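Local coordinates for protein PurR transcriptional regulator (Vibrio parahaemolyticus, PDB 3D8U) that probably acts as a LacI/PurR-family transcriptional regulator that binds cis-regulatory DNA and carries a periplasmic-binding-protein-like domain, at residues B[231-236]-B[265-270]. Residues are numbered along the deposited sequence; the frame is centred on the assembly and turned at random.
Sequences SAEFDY and KLKRRA
Glu-233 and Arg-269 form the charged link between 231-236 and 265-270: OE2 of Glu-233 lies 2.8 Å from NH2 of Arg-269, a salt bridge whose hydrogen bond is weak because the N-H is bent to 127°. The oxygen comes in at the guanidinium edge, near its plane, yet carboxylate and guanidinium are turned 40° apart, and just this one oxygen meets NH2. Glu-233 reaches there by running extended beyond CG, while CG lies anti to its carbonyl carbon (chi1 -72°). The CB and CG part of Lys-267 lies alongside the salt bridge. Its CG is 3.5 Å from Glu-233 OE2, its chain crosses that of Glu-233 at about a right angle, and its CB lies over one face of the Arg-269 guanidinium, toward the rim. A bend at chi2 leads the chain end away, and NZ, 5.1 Å from OE1 of Glu-233, is not in contact with it despite the opposite charges. Arg-269 is further positioned by NE bonding to the carbonyl of Leu-229.

Beneath these side chains, Glu-233 N donates to Lys-265 O at 2.8 Å and Lys-265 N returns a bond to Glu-233 O at 3.1 Å, the mark of an antiparallel hydrogen-bonded pair. On the other face of the ribbon, Leu-266 CD2 rests 3.6 Å from Ser-231 O, and Ala-232 and Leu-266 turn to helix 104-117, at Val-107, Cys-111 and His-114. This short two-stranded antiparallel ribbon, its strands joined through helix 236-251, is consistent with the linking segments between the two parallel-sheet lobes of a type I periplasmic-binding-protein fold, as in LacI/PurR regulators.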
loop_
_atom_site.group_PDB
_atom_site.type_symbol
_atom_site.label_atom_id
_atom_site.label_comp_id
_atom_site.label_asym_id
_atom_site.label_seq_id
_atom_site.Cartn_x
_atom_site.Cartn_y
_atom_site.Cartn_z
ATOM N N SER B 231 -12.353 -7.228 12.392
ATOM C CA SER B 231 -11.087 -7.714 11.930
ATOM C C SER B 231 -10.012 -7.717 12.996
ATOM O O SER B 231 -10.136 -7.105 14.066
ATOM C CB SER B 231 -10.607 -6.803 10.840
ATOM O OG SER B 231 -9.675 -5.943 11.439
ATOM N N ALA B 232 -8.922 -8.372 12.640
ATOM C CA ALA B 232 -7.773 -8.519 13.502
ATOM C C ALA B 232 -6.803 -7.440 13.153
ATOM O O ALA B 232 -6.565 -7.203 11.982
ATOM C CB ALA B 232 -7.132 -9.846 13.260
ATOM N N GLU B 233 -6.234 -6.783 14.161
ATOM C CA GLU B 233 -5.300 -5.709 13.900
ATOM C C GLU B 233 -3.979 -5.988 14.544
ATOM O O GLU B 233 -3.920 -6.765 15.475
ATOM C CB GLU B 233 -5.873 -4.390 14.378
ATOM C CG GLU B 233 -7.008 -3.907 13.487
ATOM C CD GLU B 233 -7.517 -2.578 13.914
ATOM O OE1 GLU B 233 -6.860 -1.938 14.750
ATOM O OE2 GLU B 233 -8.574 -2.162 13.424
ATOM N N PHE B 234 -2.922 -5.373 14.025
ATOM C CA PHE B 234 -1.580 -5.586 14.539
ATOM C C PHE B 234 -0.920 -4.225 14.623
ATOM O O PHE B 234 -1.372 -3.285 13.997
ATOM C CB PHE B 234 -0.754 -6.488 13.607
ATOM C CG PHE B 234 -1.439 -7.777 13.207
ATOM C CD1 PHE B 234 -1.187 -8.950 13.896
ATOM C CD2 PHE B 234 -2.304 -7.816 12.120
ATOM C CE1 PHE B 234 -1.798 -10.130 13.532
ATOM C CE2 PHE B 234 -2.935 -8.985 11.753
ATOM C CZ PHE B 234 -2.676 -10.146 12.450
ATOM N N ASP B 235 0.154 -4.117 15.388
ATOM C CA ASP B 235 0.786 -2.849 15.576
ATOM C C ASP B 235 2.180 -2.940 14.979
ATOM O O ASP B 235 3.168 -3.122 15.658
ATOM C CB ASP B 235 0.755 -2.487 17.056
ATOM C CG ASP B 235 1.372 -1.132 17.367
ATOM O OD1 ASP B 235 1.453 -0.869 18.588
ATOM O OD2 ASP B 235 1.787 -0.345 16.457
ATOM N N TYR B 236 2.254 -2.809 13.671
ATOM C CA TYR B 236 3.533 -2.942 13.022
ATOM C C TYR B 236 4.419 -1.754 13.325
ATOM O O TYR B 236 5.636 -1.904 13.354
ATOM C CB TYR B 236 3.380 -3.152 11.513
ATOM C CG TYR B 236 2.618 -4.401 11.130
ATOM C CD1 TYR B 236 3.008 -5.672 11.607
ATOM C CD2 TYR B 236 1.511 -4.323 10.275
ATOM C CE1 TYR B 236 2.293 -6.838 11.251
ATOM C CE2 TYR B 236 0.793 -5.482 9.898
ATOM C CZ TYR B 236 1.189 -6.733 10.392
ATOM O OH TYR B 236 0.475 -7.854 10.015
ATOM N N LYS B 265 -5.105 -7.541 18.221
ATOM C CA LYS B 265 -6.380 -7.307 18.877
ATOM C C LYS B 265 -7.449 -7.659 17.863
ATOM O O LYS B 265 -7.288 -7.347 16.685
ATOM C CB LYS B 265 -6.557 -5.847 19.321
ATOM C CG LYS B 265 -5.287 -5.014 19.545
ATOM C CD LYS B 265 -4.662 -5.313 20.881
ATOM C CE LYS B 265 -3.316 -4.613 21.032
ATOM N NZ LYS B 265 -3.430 -3.149 21.322
ATOM N N LEU B 266 -8.516 -8.315 18.326
ATOM C CA LEU B 266 -9.728 -8.532 17.554
ATOM C C LEU B 266 -10.804 -7.450 17.800
ATOM O O LEU B 266 -11.666 -7.604 18.674
ATOM C CB LEU B 266 -10.324 -9.880 17.912
ATOM C CG LEU B 266 -11.188 -10.682 16.935
ATOM C CD1 LEU B 266 -12.407 -11.208 17.651
ATOM C CD2 LEU B 266 -11.614 -9.874 15.729
ATOM N N LYS B 267 -10.760 -6.380 17.005
ATOM C CA LYS B 267 -11.850 -5.392 16.866
ATOM C C LYS B 267 -13.184 -5.990 16.361
ATOM O O LYS B 267 -13.358 -6.239 15.147
ATOM C CB LYS B 267 -11.414 -4.290 15.875
ATOM C CG LYS B 267 -10.119 -3.588 16.245
ATOM C CD LYS B 267 -10.206 -3.035 17.675
ATOM C CE LYS B 267 -8.839 -2.729 18.231
ATOM N NZ LYS B 267 -8.983 -1.741 19.362
ATOM N N ARG B 268 -14.125 -6.208 17.280
ATOM C CA ARG B 268 -15.434 -6.740 16.925
ATOM C C ARG B 268 -16.279 -5.595 16.415
ATOM O O ARG B 268 -16.500 -4.650 17.149
ATOM C CB ARG B 268 -16.096 -7.341 18.152
ATOM C CG ARG B 268 -15.326 -8.485 18.787
ATOM C CD ARG B 268 -15.353 -8.402 20.307
ATOM N NE ARG B 268 -15.100 -9.719 20.895
ATOM C CZ ARG B 268 -13.890 -10.247 21.097
ATOM N NH1 ARG B 268 -13.783 -11.463 21.619
ATOM N NH2 ARG B 268 -12.787 -9.570 20.774
ATOM N N ARG B 269 -16.720 -5.648 15.155
ATOM C CA ARG B 269 -17.588 -4.597 14.586
ATOM C C ARG B 269 -18.838 -5.188 13.949
ATOM O O ARG B 269 -19.221 -6.304 14.285
ATOM C CB ARG B 269 -16.860 -3.755 13.550
ATOM C CG ARG B 269 -15.408 -3.633 13.784
ATOM C CD ARG B 269 -14.920 -2.707 12.755
ATOM N NE ARG B 269 -13.483 -2.796 12.525
ATOM C CZ ARG B 269 -12.572 -2.139 13.230
ATOM N NH1 ARG B 269 -12.943 -1.351 14.242
ATOM N NH2 ARG B 269 -11.295 -2.276 12.910
ATOM N N ALA B 270 -19.466 -4.459 13.018
ATOM C CA ALA B 270 -20.769 -4.895 12.511
ATOM C C ALA B 270 -20.733 -6.266 11.870
ATOM O O ALA B 270 -21.557 -7.117 12.202
ATOM C CB ALA B 270 -21.361 -3.909 11.584
#